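Side-chain contacts in cellulase CEL9M (Clostridium cellulolyticum, PDB 1IA6), which probably catalyses the endohydrolysis of (1->4)-beta-D-glucosidic linkages in cellulose, lichenin and cereal beta-D-glucans: residues A[12-17]-A[88-93]; A[77-82]-A[165-170]; A[318-323]-A[327-332]. All blocks are in the same frame, centred on the assembly; numbering follows the deposited sequence.

Contact 1 (A[12-17]-A[88-93]); sequences DSIIFF and TGNTTK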
ATOM      1  N   ASP A  12       0.949   3.016 -15.373  1.00  8.38           N
ATOM      2  CA  ASP A  12       1.293   1.611 -15.194  1.00  8.34           C
ATOM      3  C   ASP A  12       1.191   1.161 -13.739  1.00  6.51           C
ATOM      4  O   ASP A  12       0.670   0.089 -13.468  1.00  8.22           O
ATOM      5  CB  ASP A  12       2.717   1.323 -15.681  1.00  7.87           C
ATOM      6  CG  ASP A  12       2.865   1.430 -17.185  1.00 13.64           C
ATOM      7  OD1 ASP A  12       1.853   1.336 -17.911  1.00 12.25           O
ATOM      8  OD2 ASP A  12       4.014   1.591 -17.645  1.00 15.08           O
ATOM      9  N   SER A  13       1.688   1.979 -12.812  1.00  7.42           N
ATOM     10  CA  SER A  13       1.672   1.627 -11.391  1.00  7.66           C
ATOM     11  C   SER A  13       0.258   1.447 -10.842  1.00  7.75           C
ATOM     12  O   SER A  13       0.039   0.686  -9.896  1.00  7.58           O
ATOM     13  CB  SER A  13       2.436   2.676 -10.569  1.00  8.65           C
ATOM     14  OG  SER A  13       1.780   3.930 -10.576  1.00 12.89           O
ATOM     15  N   ILE A  14      -0.702   2.146 -11.438  1.00  6.16           N
ATOM     16  CA  ILE A  14      -2.096   2.037 -11.016  1.00  7.46           C
ATOM     17  C   ILE A  14      -2.710   0.784 -11.639  1.00  9.21           C
ATOM     18  O   ILE A  14      -3.465   0.061 -10.994  1.00  8.16           O
ATOM     19  CB  ILE A  14      -2.907   3.263 -11.465  1.00  7.07           C
ATOM     20  CG1 ILE A  14      -2.370   4.517 -10.771  1.00  9.79           C
ATOM     21  CG2 ILE A  14      -4.390   3.051 -11.162  1.00  7.34           C
ATOM     22  CD1 ILE A  14      -2.891   5.815 -11.367  1.00 10.08           C
ATOM     23  N   ILE A  15      -2.372   0.538 -12.902  1.00  9.42           N
ATOM     24  CA  ILE A  15      -2.870  -0.624 -13.633  1.00  9.81           C
ATOM     25  C   ILE A  15      -2.485  -1.939 -12.956  1.00  9.25           C
ATOM     26  O   ILE A  15      -3.241  -2.913 -12.996  1.00 10.08           O
ATOM     27  CB  ILE A  15      -2.337  -0.612 -15.086  1.00 11.75           C
ATOM     28  CG1 ILE A  15      -3.194   0.331 -15.934  1.00 14.64           C
ATOM     29  CG2 ILE A  15      -2.314  -2.018 -15.663  1.00 17.28           C
ATOM     30  CD1 ILE A  15      -2.574   0.672 -17.289  1.00 17.16           C
ATOM     31  N   PHE A  16      -1.311  -1.960 -12.337  1.00  7.88           N
ATOM     32  CA  PHE A  16      -0.826  -3.151 -11.644  1.00  8.43           C
ATOM     33  C   PHE A  16      -1.880  -3.812 -10.756  1.00  8.24           C
ATOM     34  O   PHE A  16      -2.021  -5.031 -10.755  1.00  9.00           O
ATOM     35  CB  PHE A  16       0.380  -2.800 -10.768  1.00  9.22           C
ATOM     36  CG  PHE A  16       0.695  -3.843  -9.734  1.00 10.24           C
ATOM     37  CD1 PHE A  16       1.250  -5.062 -10.103  1.00 11.94           C
ATOM     38  CD2 PHE A  16       0.391  -3.623  -8.392  1.00 11.37           C
ATOM     39  CE1 PHE A  16       1.499  -6.049  -9.153  1.00 13.80           C
ATOM     40  CE2 PHE A  16       0.635  -4.602  -7.436  1.00 12.64           C
ATOM     41  CZ  PHE A  16       1.190  -5.817  -7.816  1.00 13.77           C
ATOM     42  N   PHE A  17      -2.612  -3.006  -9.997  1.00  7.89           N
ATOM     43  CA  PHE A  17      -3.610  -3.544  -9.082  1.00  8.81           C
ATOM     44  C   PHE A  17      -4.648  -4.458  -9.721  1.00  8.59           C
ATOM     45  O   PHE A  17      -5.193  -5.335  -9.052  1.00  8.28           O
ATOM     46  CB  PHE A  17      -4.259  -2.394  -8.313  1.00  8.77           C
ATOM     47  CG  PHE A  17      -3.312  -1.721  -7.360  1.00  8.90           C
ATOM     48  CD1 PHE A  17      -3.042  -2.284  -6.116  1.00  9.38           C
ATOM     49  CD2 PHE A  17      -2.625  -0.572  -7.736  1.00  8.06           C
ATOM     50  CE1 PHE A  17      -2.100  -1.716  -5.261  1.00  8.55           C
ATOM     51  CE2 PHE A  17      -1.680   0.004  -6.890  1.00  8.67           C
ATOM     52  CZ  PHE A  17      -1.416  -0.569  -5.650  1.00  8.77           C
ATOM     53  N   THR A  88      -3.105  13.681 -16.044  1.00 16.57           N
ATOM     54  CA  THR A  88      -2.657  12.523 -16.810  1.00 16.05           C
ATOM     55  C   THR A  88      -3.790  11.574 -17.178  1.00 15.81           C
ATOM     56  O   THR A  88      -3.553  10.522 -17.769  1.00 17.28           O
ATOM     57  CB  THR A  88      -1.580  11.724 -16.040  1.00 17.71           C
ATOM     58  OG1 THR A  88      -2.093  11.338 -14.759  1.00 16.17           O
ATOM     59  CG2 THR A  88      -0.330  12.565 -15.849  1.00 17.02           C
ATOM     60  N   GLY A  89      -5.017  11.944 -16.826  1.00 14.96           N
ATOM     61  CA  GLY A  89      -6.163  11.109 -17.143  1.00 16.12           C
ATOM     62  C   GLY A  89      -6.204   9.784 -16.398  1.00 16.14           C
ATOM     63  O   GLY A  89      -6.710   8.787 -16.922  1.00 16.91           O
ATOM     64  N   ASN A  90      -5.682   9.765 -15.176  1.00 13.89           N
ATOM     65  CA  ASN A  90      -5.672   8.541 -14.381  1.00 13.76           C
ATOM     66  C   ASN A  90      -6.641   8.536 -13.203  1.00 13.69           C
ATOM     67  O   ASN A  90      -6.767   7.529 -12.505  1.00 12.44           O
ATOM     68  CB  ASN A  90      -4.259   8.264 -13.867  1.00 12.99           C
ATOM     69  CG  ASN A  90      -3.345   7.744 -14.952  1.00 15.25           C
ATOM     70  OD1 ASN A  90      -3.621   6.710 -15.562  1.00 17.15           O
ATOM     71  ND2 ASN A  90      -2.251   8.457 -15.206  1.00 15.61           N
ATOM     72  N   THR A  91      -7.336   9.643 -12.986  1.00 12.40           N
ATOM     73  CA  THR A  91      -8.264   9.728 -11.864  1.00 12.94           C
ATOM     74  C   THR A  91      -9.373   8.683 -11.875  1.00 13.39           C
ATOM     75  O   THR A  91      -9.674   8.082 -10.844  1.00 13.11           O
ATOM     76  CB  THR A  91      -8.901  11.119 -11.790  1.00 13.39           C
ATOM     77  OG1 THR A  91      -7.866  12.102 -11.687  1.00 15.26           O
ATOM     78  CG2 THR A  91      -9.807  11.225 -10.572  1.00 14.73           C
ATOM     79  N   THR A  92      -9.985   8.469 -13.034  1.00 14.42           N
ATOM     80  CA  THR A  92     -11.068   7.500 -13.147  1.00 14.58           C
ATOM     81  C   THR A  92     -10.635   6.088 -12.770  1.00 13.97           C
ATOM     82  O   THR A  92     -11.315   5.413 -11.997  1.00 13.17           O
ATOM     83  CB  THR A  92     -11.640   7.476 -14.573  1.00 17.23           C
ATOM     84  OG1 THR A  92     -12.162   8.771 -14.895  1.00 19.18           O
ATOM     85  CG2 THR A  92     -12.752   6.440 -14.684  1.00 16.21           C
ATOM     86  N   LYS A  93      -9.510   5.643 -13.317  1.00 12.52           N
ATOM     87  CA  LYS A  93      -9.004   4.306 -13.031  1.00 11.54           C
ATOM     88  C   LYS A  93      -8.614   4.205 -11.558  1.00 11.48           C
ATOM     89  O   LYS A  93      -8.908   3.212 -10.897  1.00 11.25           O
ATOM     90  CB  LYS A  93      -7.790   4.002 -13.918  1.00 12.70           C
ATOM     91  CG  LYS A  93      -7.254   2.576 -13.796  1.00 11.92           C
ATOM     92  CD  LYS A  93      -8.278   1.550 -14.261  1.00 12.86           C
ATOM     93  CE  LYS A  93      -7.707   0.141 -14.190  1.00 13.69           C
ATOM     94  NZ  LYS A  93      -8.665  -0.897 -14.665  1.00 13.03           N
TER
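One face of the N90 amide is met by a methyl group: I14 CD1 stands above the plane of the amide, 4.1 Å from N90 CG and displaced toward the CB end. Its closest approach is to N90 CB, at 3.8 Å. Beyond one edge of the same amide, ND2 gives a hydrogen bond to T88 OG1 (2.9 Å, N-H...O angle 144°), with the acceptor tilted 23° from the plane. This bond helps to fix how the amide is turned beneath the isoleucine, while T88 OG1 also reaches back to S84 O. A second flat group lies behind I14, where the F17 ring receives F16 CD2 over the centre of one face, 4.1 Å above it, and has I14 O in plane at its edge.

The other branch of I14 meets K93: CG2 rests 3.9 Å from K93 CG, and the two side chains run past each other in opposite directions. K93 has CG anti to its backbone N (chi1 -175°) and bends at chi2, a course that sets CG against I14 and leaves NZ to form a salt bridge with D18. The two branches of one isoleucine thus serve two neighbours, an amide face and a lysine stem.

Between helices 82-87 and 91-107 the chain turns through G89, whose positive phi belongs to a Schellman motif. Helix 6-15 packs against this junction: I14 also touches F85 of helix 82-87 and its carbonyl binds Q97 of helix 91-107, while S13, F16 and F17 face helix 413-429.

Contact 2 (A[77-82]-A[165-170]); sequences SLYEFK and MYLNYK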
ATOM      1  N   SER A  77      -2.473   9.427  -1.692  0.50  8.85           N
ATOM      2  CA  SER A  77      -1.846   9.894  -2.924  0.50 10.08           C
ATOM      3  C   SER A  77      -2.815  10.747  -3.739  0.50 10.75           C
ATOM      4  O   SER A  77      -2.458  11.821  -4.227  0.50 10.87           O
ATOM      5  CB  SER A  77      -1.388   8.699  -3.768  0.50 11.52           C
ATOM      6  OG  SER A  77      -0.504   7.859  -3.042  0.50 10.36           O
ATOM      7  N   LEU A  78      -4.044  10.263  -3.880  1.00  9.56           N
ATOM      8  CA  LEU A  78      -5.068  10.967  -4.647  1.00 10.72           C
ATOM      9  C   LEU A  78      -5.474  12.268  -3.955  1.00 11.46           C
ATOM     10  O   LEU A  78      -5.694  13.290  -4.605  1.00 11.38           O
ATOM     11  CB  LEU A  78      -6.298  10.074  -4.826  1.00 11.30           C
ATOM     12  CG  LEU A  78      -7.448  10.631  -5.674  1.00 11.56           C
ATOM     13  CD1 LEU A  78      -6.958  10.916  -7.088  1.00 12.21           C
ATOM     14  CD2 LEU A  78      -8.586   9.626  -5.699  1.00 12.31           C
ATOM     15  N   TYR A  79      -5.569  12.217  -2.632  1.00  9.93           N
ATOM     16  CA  TYR A  79      -5.952  13.381  -1.842  1.00 11.06           C
ATOM     17  C   TYR A  79      -4.927  14.511  -1.916  1.00 12.17           C
ATOM     18  O   TYR A  79      -5.288  15.677  -2.074  1.00 13.47           O
ATOM     19  CB  TYR A  79      -6.146  12.976  -0.377  1.00 12.41           C
ATOM     20  CG  TYR A  79      -6.585  14.114   0.522  1.00 14.39           C
ATOM     21  CD1 TYR A  79      -7.903  14.567   0.514  1.00 16.10           C
ATOM     22  CD2 TYR A  79      -5.679  14.738   1.377  1.00 15.98           C
ATOM     23  CE1 TYR A  79      -8.309  15.617   1.341  1.00 18.27           C
ATOM     24  CE2 TYR A  79      -6.071  15.786   2.204  1.00 18.47           C
ATOM     25  CZ  TYR A  79      -7.386  16.218   2.182  1.00 17.75           C
ATOM     26  OH  TYR A  79      -7.779  17.243   3.011  1.00 20.47           O
ATOM     27  N   GLU A  80      -3.648  14.165  -1.803  1.00 10.06           N
ATOM     28  CA  GLU A  80      -2.579  15.164  -1.825  1.00 11.17           C
ATOM     29  C   GLU A  80      -2.138  15.627  -3.211  1.00 11.71           C
ATOM     30  O   GLU A  80      -1.739  16.781  -3.379  1.00 12.29           O
ATOM     31  CB  GLU A  80      -1.345  14.632  -1.089  1.00 11.36           C
ATOM     32  CG  GLU A  80      -1.564  14.252   0.371  1.00 11.66           C
ATOM     33  CD  GLU A  80      -1.747  15.451   1.291  1.00 14.26           C
ATOM     34  OE1 GLU A  80      -1.464  16.594   0.873  1.00 12.88           O
ATOM     35  OE2 GLU A  80      -2.161  15.243   2.450  1.00 14.36           O
ATOM     36  N   PHE A  81      -2.192  14.735  -4.197  1.00 10.30           N
ATOM     37  CA  PHE A  81      -1.748  15.073  -5.548  1.00 11.71           C
ATOM     38  C   PHE A  81      -2.815  14.853  -6.616  1.00 10.74           C
ATOM     39  O   PHE A  81      -2.512  14.393  -7.716  1.00 11.02           O
ATOM     40  CB  PHE A  81      -0.503  14.248  -5.903  1.00 11.70           C
ATOM     41  CG  PHE A  81       0.625  14.392  -4.917  1.00 12.82           C
ATOM     42  CD1 PHE A  81       1.251  15.621  -4.727  1.00 14.17           C
ATOM     43  CD2 PHE A  81       1.060  13.296  -4.173  1.00 14.54           C
ATOM     44  CE1 PHE A  81       2.294  15.759  -3.806  1.00 12.92           C
ATOM     45  CE2 PHE A  81       2.102  13.424  -3.251  1.00 13.83           C
ATOM     46  CZ  PHE A  81       2.718  14.660  -3.068  1.00 13.75           C
ATOM     47  N   LYS A  82      -4.055  15.205  -6.298  1.00 11.24           N
ATOM     48  CA  LYS A  82      -5.162  15.030  -7.227  1.00 12.73           C
ATOM     49  C   LYS A  82      -4.896  15.584  -8.624  1.00 12.74           C
ATOM     50  O   LYS A  82      -5.269  14.963  -9.620  1.00 12.20           O
ATOM     51  CB  LYS A  82      -6.427  15.672  -6.657  1.00 15.72           C
ATOM     52  CG  LYS A  82      -7.630  15.577  -7.577  1.00 19.53           C
ATOM     53  CD  LYS A  82      -8.845  16.240  -6.954  1.00 24.77           C
ATOM     54  CE  LYS A  82      -9.972  16.378  -7.966  1.00 26.66           C
ATOM     55  NZ  LYS A  82     -10.320  15.067  -8.568  1.00 28.24           N
ATOM     56  N   MET A 165     -11.587   7.771   1.398  1.00  8.24           N
ATOM     57  CA  MET A 165     -12.517   7.548   0.297  1.00  9.38           C
ATOM     58  C   MET A 165     -13.655   8.567   0.413  1.00  9.87           C
ATOM     59  O   MET A 165     -14.115   9.114  -0.592  1.00  9.66           O
ATOM     60  CB  MET A 165     -13.078   6.122   0.320  1.00  9.65           C
ATOM     61  CG  MET A 165     -13.894   5.784  -0.924  1.00 10.57           C
ATOM     62  SD  MET A 165     -12.927   6.024  -2.441  1.00 11.77           S
ATOM     63  CE  MET A 165     -13.849   5.035  -3.611  1.00 12.05           C
ATOM     64  N   TYR A 166     -14.109   8.826   1.637  1.00  9.66           N
ATOM     65  CA  TYR A 166     -15.166   9.812   1.838  1.00  9.61           C
ATOM     66  C   TYR A 166     -14.682  11.146   1.267  1.00 10.62           C
ATOM     67  O   TYR A 166     -15.395  11.809   0.517  1.00 10.98           O
ATOM     68  CB  TYR A 166     -15.478   9.981   3.329  1.00 11.49           C
ATOM     69  CG  TYR A 166     -16.193  11.276   3.664  1.00 12.82           C
ATOM     70  CD1 TYR A 166     -17.541  11.457   3.348  1.00 13.84           C
ATOM     71  CD2 TYR A 166     -15.508  12.336   4.265  1.00 14.13           C
ATOM     72  CE1 TYR A 166     -18.191  12.668   3.619  1.00 15.03           C
ATOM     73  CE2 TYR A 166     -16.148  13.552   4.542  1.00 14.40           C
ATOM     74  CZ  TYR A 166     -17.490  13.707   4.213  1.00 17.40           C
ATOM     75  OH  TYR A 166     -18.127  14.904   4.460  1.00 18.29           O
ATOM     76  N   LEU A 167     -13.455  11.521   1.615  1.00  9.70           N
ATOM     77  CA  LEU A 167     -12.877  12.780   1.151  1.00  9.50           C
ATOM     78  C   LEU A 167     -12.675  12.825  -0.361  1.00 11.50           C
ATOM     79  O   LEU A 167     -12.879  13.865  -0.983  1.00 11.61           O
ATOM     80  CB  LEU A 167     -11.541  13.034   1.854  1.00  9.27           C
ATOM     81  CG  LEU A 167     -11.629  13.260   3.368  1.00 11.48           C
ATOM     82  CD1 LEU A 167     -10.236  13.210   3.990  1.00 11.75           C
ATOM     83  CD2 LEU A 167     -12.305  14.598   3.640  1.00 11.15           C
ATOM     84  N   ASN A 168     -12.286  11.698  -0.950  1.00  9.21           N
ATOM     85  CA  ASN A 168     -12.040  11.635  -2.389  1.00  9.39           C
ATOM     86  C   ASN A 168     -13.268  11.326  -3.247  1.00 10.22           C
ATOM     87  O   ASN A 168     -13.244  11.544  -4.455  1.00 10.39           O
ATOM     88  CB  ASN A 168     -10.973  10.572  -2.712  1.00 11.11           C
ATOM     89  CG  ASN A 168      -9.599  10.917  -2.162  1.00 11.87           C
ATOM     90  OD1 ASN A 168      -9.176  12.067  -2.201  1.00 14.32           O
ATOM     91  ND2 ASN A 168      -8.884   9.904  -1.667  1.00 10.53           N
ATOM     92  N   TYR A 169     -14.339  10.836  -2.630  1.00 10.59           N
ATOM     93  CA  TYR A 169     -15.528  10.437  -3.384  1.00 11.90           C
ATOM     94  C   TYR A 169     -16.811  11.230  -3.118  1.00 13.49           C
ATOM     95  O   TYR A 169     -17.807  11.051  -3.825  1.00 12.62           O
ATOM     96  CB  TYR A 169     -15.795   8.954  -3.105  1.00 11.99           C
ATOM     97  CG  TYR A 169     -16.349   8.163  -4.270  1.00 13.86           C
ATOM     98  CD1 TYR A 169     -15.611   7.999  -5.441  1.00 14.82           C
ATOM     99  CD2 TYR A 169     -17.587   7.529  -4.177  1.00 14.30           C
ATOM    100  CE1 TYR A 169     -16.090   7.215  -6.489  1.00 17.22           C
ATOM    101  CE2 TYR A 169     -18.073   6.743  -5.219  1.00 16.99           C
ATOM    102  CZ  TYR A 169     -17.319   6.591  -6.370  1.00 17.92           C
ATOM    103  OH  TYR A 169     -17.786   5.797  -7.391  1.00 22.23           O
ATOM    104  N   LYS A 170     -16.792  12.101  -2.115  1.00 13.53           N
ATOM    105  CA  LYS A 170     -17.981  12.877  -1.754  1.00 15.40           C
ATOM    106  C   LYS A 170     -18.597  13.693  -2.888  1.00 16.14           C
ATOM    107  O   LYS A 170     -19.806  13.918  -2.900  1.00 15.48           O
ATOM    108  CB  LYS A 170     -17.670  13.799  -0.569  1.00 17.36           C
ATOM    109  CG  LYS A 170     -16.582  14.826  -0.837  1.00 20.61           C
ATOM    110  CD  LYS A 170     -16.116  15.501   0.451  1.00 25.74           C
ATOM    111  CE  LYS A 170     -17.230  16.303   1.105  1.00 29.47           C
ATOM    112  NZ  LYS A 170     -16.762  17.015   2.328  1.00 31.76           N
TER
HETATM  113  O   HOH W   1     -11.269  12.735  -6.227  1.00 35.54           O
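L78 overlaps the amide of N168, its CD2 standing almost directly above the amide carbon, 3.9 Å from N168 CG, with L78 CG over the same face. The pair joins helix 64-80 to helix 152-169 in the all-helical alpha/alpha barrel of family 9 glycoside hydrolases. With its CG beside the carbonyl carbon (chi1 -177°), L78 reaches toward helix 152-169 and slides past N168 in the opposite direction; L78 also touches L95 and L98 of helix 91-107.

N168 ND2 donates to the carbonyl of G75, a side-chain bond that ties one helix to the backbone of the other. N168 OD1 lies 3.5 Å from Y79 CA and close to the plane of the Y79 ring, at its edge; ring and amide are turned 51° apart, and no hydrogen bond forms here across the contact. Farther along the ring, Y79 CE1 meets L167 CD1 at 4.1 Å, the methyl approaching obliquely. W219 of helix 210-224 makes an edge-to-face stack with Y79 and also touches L167, so that this third helix packs on both segments.

A water also links the two segments: it donates to N168 O at 2.9 Å and accepts a weak hydrogen bond of 3.4 Å from K82 NZ.

Contact 3 (A[318-323]-A[327-332]); sequences LVYCKQ and QSLLDL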
ATOM      1  N   LEU A 318       7.847  14.191  -0.399  1.00 10.01           N
ATOM      2  CA  LEU A 318       7.174  15.034  -1.388  1.00 10.09           C
ATOM      3  C   LEU A 318       5.878  15.640  -0.857  1.00 10.14           C
ATOM      4  O   LEU A 318       5.500  16.747  -1.246  1.00 10.70           O
ATOM      5  CB  LEU A 318       6.902  14.250  -2.677  1.00 11.99           C
ATOM      6  CG  LEU A 318       8.152  13.859  -3.472  1.00 11.82           C
ATOM      7  CD1 LEU A 318       7.736  13.272  -4.808  1.00 13.43           C
ATOM      8  CD2 LEU A 318       9.038  15.081  -3.687  1.00 12.34           C
ATOM      9  N   VAL A 319       5.187  14.922   0.024  1.00  8.86           N
ATOM     10  CA  VAL A 319       3.956  15.457   0.600  1.00 10.23           C
ATOM     11  C   VAL A 319       4.366  16.626   1.492  1.00 11.72           C
ATOM     12  O   VAL A 319       3.731  17.681   1.493  1.00 12.10           O
ATOM     13  CB  VAL A 319       3.217  14.395   1.441  1.00  9.59           C
ATOM     14  CG1 VAL A 319       2.013  15.019   2.135  1.00 11.56           C
ATOM     15  CG2 VAL A 319       2.768  13.255   0.544  1.00  9.06           C
ATOM     16  N   TYR A 320       5.447  16.431   2.241  1.00 10.97           N
ATOM     17  CA  TYR A 320       5.973  17.461   3.127  1.00 12.27           C
ATOM     18  C   TYR A 320       6.365  18.703   2.324  1.00 13.33           C
ATOM     19  O   TYR A 320       6.131  19.832   2.758  1.00 13.85           O
ATOM     20  CB  TYR A 320       7.202  16.928   3.869  1.00 12.30           C
ATOM     21  CG  TYR A 320       7.886  17.940   4.754  1.00 15.38           C
ATOM     22  CD1 TYR A 320       7.347  18.291   5.990  1.00 18.26           C
ATOM     23  CD2 TYR A 320       9.076  18.549   4.356  1.00 17.10           C
ATOM     24  CE1 TYR A 320       7.981  19.223   6.814  1.00 21.14           C
ATOM     25  CE2 TYR A 320       9.715  19.483   5.169  1.00 21.03           C
ATOM     26  CZ  TYR A 320       9.163  19.813   6.396  1.00 22.17           C
ATOM     27  OH  TYR A 320       9.800  20.725   7.211  1.00 26.43           O
ATOM     28  N   CYS A 321       6.954  18.490   1.149  1.00 12.67           N
ATOM     29  CA  CYS A 321       7.394  19.601   0.304  1.00 15.41           C
ATOM     30  C   CYS A 321       6.286  20.498  -0.243  1.00 16.66           C
ATOM     31  O   CYS A 321       6.561  21.589  -0.742  1.00 16.92           O
ATOM     32  CB  CYS A 321       8.247  19.078  -0.855  1.00 15.21           C
ATOM     33  SG  CYS A 321       9.914  18.603  -0.350  1.00 17.36           S
ATOM     34  N   LYS A 322       5.039  20.047  -0.158  1.00 17.34           N
ATOM     35  CA  LYS A 322       3.927  20.860  -0.638  1.00 19.99           C
ATOM     36  C   LYS A 322       3.877  22.169   0.143  1.00 22.08           C
ATOM     37  O   LYS A 322       3.703  23.242  -0.437  1.00 23.10           O
ATOM     38  CB  LYS A 322       2.599  20.119  -0.465  1.00 19.62           C
ATOM     39  CG  LYS A 322       2.406  18.949  -1.415  1.00 18.50           C
ATOM     40  CD  LYS A 322       1.082  18.239  -1.160  1.00 18.13           C
ATOM     41  CE  LYS A 322      -0.107  19.172  -1.362  1.00 19.38           C
ATOM     42  NZ  LYS A 322      -1.400  18.483  -1.086  1.00 18.65           N
ATOM     43  N   GLN A 323       4.040  22.078   1.458  1.00 23.45           N
ATOM     44  CA  GLN A 323       4.001  23.262   2.308  1.00 27.28           C
ATOM     45  C   GLN A 323       5.379  23.785   2.693  1.00 27.20           C
ATOM     46  O   GLN A 323       5.549  24.980   2.919  1.00 27.61           O
ATOM     47  CB  GLN A 323       3.200  22.971   3.577  1.00 29.02           C
ATOM     48  CG  GLN A 323       1.756  22.580   3.319  1.00 33.23           C
ATOM     49  CD  GLN A 323       0.933  22.530   4.589  1.00 35.98           C
ATOM     50  OE1 GLN A 323       1.323  21.895   5.571  1.00 39.36           O
ATOM     51  NE2 GLN A 323      -0.217  23.196   4.576  1.00 38.00           N
ATOM     52  N   GLN A 327      14.731  21.905  -1.159  0.50 19.56           N
ATOM     53  CA  GLN A 327      15.420  21.408  -2.343  0.50 19.93           C
ATOM     54  C   GLN A 327      16.225  20.134  -2.098  0.50 18.85           C
ATOM     55  O   GLN A 327      16.363  19.303  -2.996  0.50 18.80           O
ATOM     56  CB  GLN A 327      16.336  22.497  -2.906  0.50 20.88           C
ATOM     57  CG  GLN A 327      16.751  22.262  -4.346  0.50 23.02           C
ATOM     58  CD  GLN A 327      15.559  22.041  -5.257  0.50 23.92           C
ATOM     59  OE1 GLN A 327      14.615  22.831  -5.265  0.50 25.25           O
ATOM     60  NE2 GLN A 327      15.596  20.962  -6.031  0.50 24.19           N
ATOM     61  N   SER A 328      16.752  19.977  -0.889  1.00 19.19           N
ATOM     62  CA  SER A 328      17.543  18.794  -0.563  1.00 18.43           C
ATOM     63  C   SER A 328      16.635  17.565  -0.559  1.00 17.76           C
ATOM     64  O   SER A 328      17.064  16.467  -0.909  1.00 17.47           O
ATOM     65  CB  SER A 328      18.223  18.946   0.800  1.00 20.43           C
ATOM     66  OG  SER A 328      17.284  18.901   1.861  1.00 22.16           O
ATOM     67  N   LEU A 329      15.377  17.759  -0.173  1.00 15.51           N
ATOM     68  CA  LEU A 329      14.412  16.665  -0.137  1.00 16.29           C
ATOM     69  C   LEU A 329      13.932  16.337  -1.545  1.00 16.26           C
ATOM     70  O   LEU A 329      13.766  15.169  -1.897  1.00 14.98           O
ATOM     71  CB  LEU A 329      13.218  17.033   0.751  1.00 17.51           C
ATOM     72  CG  LEU A 329      13.533  17.232   2.236  1.00 18.97           C
ATOM     73  CD1 LEU A 329      12.281  17.686   2.978  1.00 20.23           C
ATOM     74  CD2 LEU A 329      14.057  15.932   2.825  1.00 21.17           C
ATOM     75  N   LEU A 330      13.713  17.370  -2.353  1.00 15.26           N
ATOM     76  CA  LEU A 330      13.267  17.173  -3.725  1.00 15.75           C
ATOM     77  C   LEU A 330      14.335  16.450  -4.537  1.00 16.28           C
ATOM     78  O   LEU A 330      14.020  15.588  -5.355  1.00 16.09           O
ATOM     79  CB  LEU A 330      12.936  18.518  -4.380  1.00 14.90           C
ATOM     80  CG  LEU A 330      11.666  19.198  -3.862  1.00 16.61           C
ATOM     81  CD1 LEU A 330      11.551  20.595  -4.446  1.00 17.84           C
ATOM     82  CD2 LEU A 330      10.451  18.354  -4.227  1.00 16.37           C
ATOM     83  N   ASP A 331      15.600  16.795  -4.310  1.00 16.57           N
ATOM     84  CA  ASP A 331      16.684  16.150  -5.039  1.00 17.20           C
ATOM     85  C   ASP A 331      16.823  14.689  -4.632  1.00 15.57           C
ATOM     86  O   ASP A 331      17.047  13.822  -5.474  1.00 15.43           O
ATOM     87  CB  ASP A 331      18.014  16.868  -4.800  1.00 20.43           C
ATOM     88  CG  ASP A 331      18.030  18.274  -5.364  1.00 23.80           C
ATOM     89  OD1 ASP A 331      17.415  18.500  -6.428  1.00 24.72           O
ATOM     90  OD2 ASP A 331      18.671  19.153  -4.748  1.00 26.85           O
ATOM     91  N   LEU A 332      16.690  14.417  -3.339  1.00 14.96           N
ATOM     92  CA  LEU A 332      16.814  13.047  -2.851  1.00 14.64           C
ATOM     93  C   LEU A 332      15.682  12.207  -3.424  1.00 14.34           C
ATOM     94  O   LEU A 332      15.912  11.127  -3.972  1.00 12.09           O
ATOM     95  CB  LEU A 332      16.768  13.017  -1.316  1.00 16.66           C
ATOM     96  CG  LEU A 332      17.131  11.707  -0.601  1.00 17.73           C
ATOM     97  CD1 LEU A 332      17.338  11.984   0.879  1.00 19.66           C
ATOM     98  CD2 LEU A 332      16.042  10.668  -0.798  1.00 20.64           C
TER
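L329 and L330 are the two side chains with which helix 327-341 meets the C-terminal part of helix 306-323, against L318, Y320 and C321. Just ahead of them in sequence, S328 OG is hydrogen-bonded to D326 and to K288 of helix 274-289.

L329 comes next and works at two levels. Its CB lies 3.8 Å from C321 SG, near the backbone, while its CD1 reaches outward to the Y320 ring, 3.6 Å from CD2 and 3.8 Å from CE2 of that tyrosine. The methyl comes at the ring obliquely, along the CD2-CE2 side. A first torsion of 176° carries the Y320 ring away from its own backbone N and swings it beside L329, and F284 meets the same ring edge-to-face.

L330 follows, one helical step round. Its CB points neither at the partner helix nor from it, yet the branched end turns inward, and CD2 fits between two partners: L318 CD2 at 3.6 Å, methyl against methyl, and C321 SG at 3.9 Å. The sulfur of C321 is thus in contact with both leucines. F429 of helix 413-429 touches L318, C321 and L330 alike and adds to this apolar cluster.

No hydrogen bond crosses the interface; the fit is one of aliphatic carbons, a ring and a sulfur. The axes of segments 318-323 and 327-332 approach to 9.7 Å, their directions 148° apart, and only three residues separate the two segments: an antiparallel alpha-alpha hairpin, consistent with the alpha/alpha barrel of family 9 glycoside hydrolases.

Overall arrangement
The three contacts illustrate how one alpha-helical barrel is joined at successive points. Contacts 1 and 2 cross along the chain, since segment 77-82 falls between 12-17 and 88-93 while its partner 165-170 comes after both; their centres are 14 Å apart, and helix 91-107, which carries K93 of contact 1, also packs on both segments of contact 2. Contact 3 lies later in the chain, its centre about 20 Å from that of contact 2, yet the two touch: E80 OE1 makes a salt bridge of 2.7 Å with K322 NZ, and F81 packs on V319 and K322. Contacts 1 and 3 stay about 12 Å apart at their nearest atoms. All three lie away from the metal sites and the predicted catalytic residues, D401 and E410.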